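Iron-containing alcohol dehydrogenase (Ralstonia eutropha, PDB 3JZD) probably catalyses the NAD(P)H-dependent reduction of maleylacetate to 3-oxoadipate, as a homodimeric member of the iron-containing alcohol dehydrogenase family. Local coordinates at residues L311-A325 with P343-V355. Sequence-based numbering, arbitrary orientation.
Sequences LRDIGMREEDLDRAA and PIRALLQAAYEGV
Tyr352 is sandwiched between Arg312 and Glu318. Arg312 CB lies 3.9 Å from the centroid of the Tyr352 ring, over one face. Glu318 CB makes the matching CH-pi contact over the opposite face. At the ring edge, Tyr352 CE1 lies 3.4 Å from Met316 O. At the start of helix 321-328, Leu321 fits as a knob among Arg345, Leu348, Gln349 and Tyr352. Leu321 CB sits over the centre of the Arg345 guanidinium, 3.5 Å from Arg345 CZ.

Arg345 bends at chi2 (65°), turning the guanidinium forward along its helix, toward Gln349. Arg345 NE makes a nearly straight salt-bridge bond to Asp322 OD1 (2.9 Å), and Arg345 NH1 binds Gln349 OE1 in the carbonyl plane (2.8 Å). Gln349 NE2 donates to Glu318 OE2 from above the carboxylate plane (3.2 Å) and to Glu353 OE2. At the Schellman end of helix 341-353, Leu311 N donates to Ala351 O and Arg312 N to Tyr352 O.

The contact joins the 3-10 turns and loop of 311-320, and helix 321-328, to helix 341-353. A calcium ion lies about 4 Å from the nearest Glu318 side-chain atom. Arg345 probably offsets the charge of Asp322; Gln349 NE2 and a water bridge Glu318 and Glu353, probably easing their repulsion.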
loop_
_atom_site.group_PDB
_atom_site.type_symbol
_atom_site.label_atom_id
_atom_site.label_comp_id
_atom_site.label_asym_id
_atom_site.label_seq_id
_atom_site.Cartn_x
_atom_site.Cartn_y
_atom_site.Cartn_z
ATOM N N LEU A 311 -6.765 34.568 -0.682
ATOM C CA LEU A 311 -7.477 34.446 -1.946
ATOM C C LEU A 311 -7.466 35.771 -2.694
ATOM O O LEU A 311 -7.563 35.812 -3.935
ATOM C CB LEU A 311 -8.950 33.985 -1.748
ATOM C CG LEU A 311 -9.201 32.620 -1.125
ATOM C CD1 LEU A 311 -10.682 32.443 -0.857
ATOM C CD2 LEU A 311 -8.613 31.474 -2.070
ATOM N N ARG A 312 -7.327 36.858 -1.954
ATOM C CA ARG A 312 -7.286 38.186 -2.536
ATOM C C ARG A 312 -6.175 38.258 -3.598
ATOM O O ARG A 312 -6.307 38.916 -4.612
ATOM C CB ARG A 312 -6.991 39.244 -1.449
ATOM C CG ARG A 312 -6.977 40.704 -1.982
ATOM C CD ARG A 312 -6.354 41.768 -1.043
ATOM N NE ARG A 312 -6.304 41.321 0.350
ATOM C CZ ARG A 312 -5.281 40.642 0.908
ATOM N NH1 ARG A 312 -4.187 40.319 0.208
ATOM N NH2 ARG A 312 -5.349 40.281 2.183
ATOM N N ASP A 313 -5.059 37.597 -3.317
ATOM C CA ASP A 313 -3.901 37.627 -4.194
ATOM C C ASP A 313 -3.925 36.722 -5.398
ATOM O O ASP A 313 -3.081 36.865 -6.232
ATOM C CB ASP A 313 -2.670 37.374 -3.378
ATOM C CG ASP A 313 -2.492 38.439 -2.340
ATOM O OD1 ASP A 313 -2.915 39.583 -2.608
ATOM O OD2 ASP A 313 -1.957 38.151 -1.257
ATOM N N ILE A 314 -4.900 35.834 -5.504
ATOM C CA ILE A 314 -5.000 34.942 -6.652
ATOM C C ILE A 314 -6.302 35.161 -7.424
ATOM O O ILE A 314 -6.826 34.251 -8.077
ATOM C CB ILE A 314 -4.768 33.444 -6.302
ATOM C CG1 ILE A 314 -5.820 32.945 -5.301
ATOM C CG2 ILE A 314 -3.371 33.239 -5.696
ATOM C CD1 ILE A 314 -6.170 31.437 -5.465
ATOM N N GLY A 315 -6.864 36.358 -7.334
ATOM C CA GLY A 315 -7.995 36.684 -8.213
ATOM C C GLY A 315 -9.400 36.422 -7.722
ATOM O O GLY A 315 -10.310 36.295 -8.544
HETATM N N MSE A 316 -9.590 36.302 -6.416
HETATM C CA MSE A 316 -10.929 36.121 -5.881
HETATM C C MSE A 316 -11.424 37.528 -5.592
HETATM O O MSE A 316 -10.709 38.295 -4.962
HETATM C CB MSE A 316 -10.892 35.344 -4.579
HETATM C CG MSE A 316 -12.245 35.095 -3.908
HETATM SE SE MSE A 316 -13.379 33.966 -5.053
HETATM C CE MSE A 316 -15.071 34.086 -4.011
ATOM N N ARG A 317 -12.616 37.892 -6.071
ATOM C CA ARG A 317 -13.192 39.186 -5.692
ATOM C C ARG A 317 -13.824 39.064 -4.288
ATOM O O ARG A 317 -14.583 38.108 -4.005
ATOM C CB ARG A 317 -14.269 39.614 -6.686
ATOM C CG ARG A 317 -13.768 39.755 -8.121
ATOM C CD ARG A 317 -14.793 40.460 -8.994
ATOM N NE ARG A 317 -16.070 39.763 -9.013
ATOM C CZ ARG A 317 -17.236 40.348 -9.305
ATOM N NH1 ARG A 317 -17.277 41.646 -9.578
ATOM N NH2 ARG A 317 -18.379 39.656 -9.299
ATOM N N GLU A 318 -13.538 40.023 -3.412
ATOM C CA GLU A 318 -14.152 40.013 -2.099
ATOM C C GLU A 318 -15.695 40.016 -2.229
ATOM O O GLU A 318 -16.406 39.416 -1.447
ATOM C CB GLU A 318 -13.768 41.239 -1.292
ATOM C CG GLU A 318 -14.302 41.149 0.145
ATOM C CD GLU A 318 -13.757 42.204 1.100
ATOM O OE1 GLU A 318 -13.104 43.187 0.654
ATOM O OE2 GLU A 318 -13.972 42.036 2.335
ATOM N N GLU A 319 -16.165 40.671 -3.265
ATOM C CA GLU A 319 -17.580 40.823 -3.537
ATOM C C GLU A 319 -18.276 39.524 -3.950
ATOM O O GLU A 319 -19.460 39.531 -4.103
ATOM C CB GLU A 319 -17.770 41.866 -4.661
ATOM C CG GLU A 319 -17.189 43.276 -4.321
ATOM C CD GLU A 319 -15.699 43.489 -4.621
ATOM O OE1 GLU A 319 -14.994 42.536 -5.028
ATOM O OE2 GLU A 319 -15.239 44.646 -4.437
ATOM N N ASP A 320 -17.529 38.453 -4.176
ATOM C CA ASP A 320 -18.069 37.149 -4.550
ATOM C C ASP A 320 -18.104 36.139 -3.395
ATOM O O ASP A 320 -18.537 35.007 -3.578
ATOM C CB ASP A 320 -17.194 36.536 -5.645
ATOM C CG ASP A 320 -17.453 37.107 -7.003
ATOM O OD1 ASP A 320 -18.567 37.611 -7.203
ATOM O OD2 ASP A 320 -16.557 37.004 -7.885
ATOM N N LEU A 321 -17.633 36.541 -2.220
ATOM C CA LEU A 321 -17.560 35.648 -1.091
ATOM C C LEU A 321 -18.943 35.248 -0.625
ATOM O O LEU A 321 -19.158 34.078 -0.316
ATOM C CB LEU A 321 -16.724 36.262 0.045
ATOM C CG LEU A 321 -15.217 36.519 -0.243
ATOM C CD1 LEU A 321 -14.591 37.342 0.936
ATOM C CD2 LEU A 321 -14.399 35.233 -0.520
ATOM N N ASP A 322 -19.901 36.186 -0.618
ATOM C CA ASP A 322 -21.253 35.837 -0.245
ATOM C C ASP A 322 -21.772 34.729 -1.173
ATOM O O ASP A 322 -22.372 33.762 -0.686
ATOM C CB ASP A 322 -22.212 37.015 -0.333
ATOM C CG ASP A 322 -21.910 38.139 0.671
ATOM O OD1 ASP A 322 -21.354 37.899 1.779
ATOM O OD2 ASP A 322 -22.270 39.290 0.319
ATOM N N ARG A 323 -21.568 34.867 -2.489
ATOM C CA ARG A 323 -22.030 33.859 -3.433
ATOM C C ARG A 323 -21.285 32.538 -3.219
ATOM O O ARG A 323 -21.874 31.465 -3.267
ATOM C CB ARG A 323 -21.838 34.315 -4.871
ATOM C CG ARG A 323 -22.265 33.273 -5.917
ATOM C CD ARG A 323 -21.971 33.704 -7.358
ATOM N NE ARG A 323 -22.665 34.933 -7.707
ATOM C CZ ARG A 323 -23.885 35.023 -8.247
ATOM N NH1 ARG A 323 -24.584 33.949 -8.572
ATOM N NH2 ARG A 323 -24.415 36.216 -8.472
ATOM N N ALA A 324 -19.997 32.631 -2.974
ATOM C CA ALA A 324 -19.192 31.455 -2.707
ATOM C C ALA A 324 -19.730 30.683 -1.499
ATOM O O ALA A 324 -19.710 29.448 -1.501
ATOM C CB ALA A 324 -17.710 31.859 -2.487
ATOM N N ALA A 325 -20.151 31.388 -0.450
ATOM C CA ALA A 325 -20.689 30.702 0.714
ATOM C C ALA A 325 -22.030 29.999 0.330
ATOM O O ALA A 325 -22.294 28.872 0.768
ATOM C CB ALA A 325 -20.884 31.634 1.881
ATOM N N PRO A 343 -20.395 30.021 9.713
ATOM C CA PRO A 343 -19.001 29.644 9.840
ATOM C C PRO A 343 -18.315 29.388 8.471
ATOM O O PRO A 343 -17.137 29.598 8.360
ATOM C CB PRO A 343 -19.043 28.393 10.715
ATOM C CG PRO A 343 -20.444 27.805 10.504
ATOM C CD PRO A 343 -21.304 29.046 10.340
ATOM N N ILE A 344 -19.043 28.961 7.446
ATOM C CA ILE A 344 -18.428 28.826 6.101
ATOM C C ILE A 344 -18.086 30.199 5.536
ATOM O O ILE A 344 -17.005 30.389 4.959
ATOM C CB ILE A 344 -19.302 28.041 5.083
ATOM C CG1 ILE A 344 -19.215 26.542 5.387
ATOM C CG2 ILE A 344 -18.865 28.329 3.607
ATOM C CD1 ILE A 344 -17.856 25.897 5.151
ATOM N N ARG A 345 -18.986 31.157 5.739
ATOM C CA ARG A 345 -18.744 32.510 5.272
ATOM C C ARG A 345 -17.533 33.134 5.997
ATOM O O ARG A 345 -16.778 33.885 5.397
ATOM C CB ARG A 345 -19.981 33.385 5.463
ATOM C CG ARG A 345 -19.726 34.821 5.001
ATOM C CD ARG A 345 -19.483 34.848 3.504
ATOM N NE ARG A 345 -19.324 36.201 3.013
ATOM C CZ ARG A 345 -18.195 36.896 3.110
ATOM N NH1 ARG A 345 -17.124 36.381 3.731
ATOM N NH2 ARG A 345 -18.136 38.123 2.621
ATOM N N ALA A 346 -17.357 32.827 7.279
ATOM C CA ALA A 346 -16.208 33.325 8.065
ATOM C C ALA A 346 -14.890 32.623 7.621
ATOM O O ALA A 346 -13.819 33.245 7.613
ATOM C CB ALA A 346 -16.455 33.099 9.600
ATOM N N LEU A 347 -14.988 31.337 7.251
ATOM C CA LEU A 347 -13.834 30.596 6.731
ATOM C C LEU A 347 -13.384 31.316 5.485
ATOM O O LEU A 347 -12.224 31.619 5.329
ATOM C CB LEU A 347 -14.217 29.150 6.363
ATOM C CG LEU A 347 -13.197 28.193 5.705
ATOM C CD1 LEU A 347 -13.718 26.735 5.739
ATOM C CD2 LEU A 347 -12.813 28.648 4.219
ATOM N N LEU A 348 -14.325 31.594 4.603
ATOM C CA LEU A 348 -14.029 32.263 3.339
ATOM C C LEU A 348 -13.421 33.657 3.501
ATOM O O LEU A 348 -12.550 34.054 2.717
ATOM C CB LEU A 348 -15.315 32.345 2.517
ATOM C CG LEU A 348 -15.753 31.044 1.853
ATOM C CD1 LEU A 348 -17.156 31.147 1.331
ATOM C CD2 LEU A 348 -14.790 30.714 0.737
ATOM N N GLN A 349 -13.876 34.407 4.509
ATOM C CA GLN A 349 -13.381 35.753 4.727
ATOM C C GLN A 349 -11.903 35.668 5.173
ATOM O O GLN A 349 -11.056 36.441 4.716
ATOM C CB GLN A 349 -14.187 36.465 5.804
ATOM C CG GLN A 349 -13.815 37.931 5.975
ATOM C CD GLN A 349 -14.201 38.742 4.753
ATOM O OE1 GLN A 349 -15.215 38.458 4.111
ATOM N NE2 GLN A 349 -13.415 39.741 4.428
ATOM N N ALA A 350 -11.624 34.752 6.100
ATOM C CA ALA A 350 -10.262 34.535 6.609
ATOM C C ALA A 350 -9.298 34.064 5.503
ATOM O O ALA A 350 -8.153 34.486 5.450
ATOM C CB ALA A 350 -10.274 33.521 7.802
ATOM N N ALA A 351 -9.775 33.191 4.644
ATOM C CA ALA A 351 -9.009 32.709 3.486
ATOM C C ALA A 351 -8.751 33.876 2.511
ATOM O O ALA A 351 -7.624 34.019 1.978
ATOM C CB ALA A 351 -9.773 31.572 2.754
ATOM N N TYR A 352 -9.775 34.719 2.319
ATOM C CA TYR A 352 -9.681 35.904 1.433
ATOM C C TYR A 352 -8.568 36.830 1.899
ATOM O O TYR A 352 -7.727 37.272 1.118
ATOM C CB TYR A 352 -11.003 36.697 1.358
ATOM C CG TYR A 352 -10.864 37.945 0.523
ATOM C CD1 TYR A 352 -10.857 37.874 -0.850
ATOM C CD2 TYR A 352 -10.631 39.174 1.108
ATOM C CE1 TYR A 352 -10.666 38.987 -1.622
ATOM C CE2 TYR A 352 -10.446 40.303 0.332
ATOM C CZ TYR A 352 -10.465 40.198 -1.021
ATOM O OH TYR A 352 -10.294 41.304 -1.799
ATOM N N GLU A 353 -8.564 37.073 3.190
ATOM C CA GLU A 353 -7.655 38.004 3.808
ATOM C C GLU A 353 -6.304 37.417 4.133
ATOM O O GLU A 353 -5.383 38.148 4.310
ATOM C CB GLU A 353 -8.293 38.583 5.074
ATOM C CG GLU A 353 -9.450 39.569 4.767
ATOM C CD GLU A 353 -10.247 39.966 5.995
ATOM O OE1 GLU A 353 -9.918 39.493 7.100
ATOM O OE2 GLU A 353 -11.239 40.726 5.868
ATOM N N GLY A 354 -6.163 36.117 4.200
ATOM C CA GLY A 354 -4.862 35.540 4.494
ATOM C C GLY A 354 -4.479 35.681 5.957
ATOM O O GLY A 354 -3.319 35.905 6.284
ATOM N N VAL A 355 -5.469 35.548 6.821
ATOM C CA VAL A 355 -5.252 35.569 8.252
ATOM C C VAL A 355 -4.602 34.232 8.664
ATOM O O VAL A 355 -5.070 33.168 8.296
ATOM C CB VAL A 355 -6.593 35.766 8.999
ATOM C CG1 VAL A 355 -6.373 35.863 10.541
ATOM C CG2 VAL A 355 -7.332 37.039 8.499
HETATM O O HOH W 1 -11.579 42.000 -4.137
HETATM O O HOH W 2 -16.481 41.278 2.582
HETATM O O HOH W 3 -11.349 42.593 3.433
#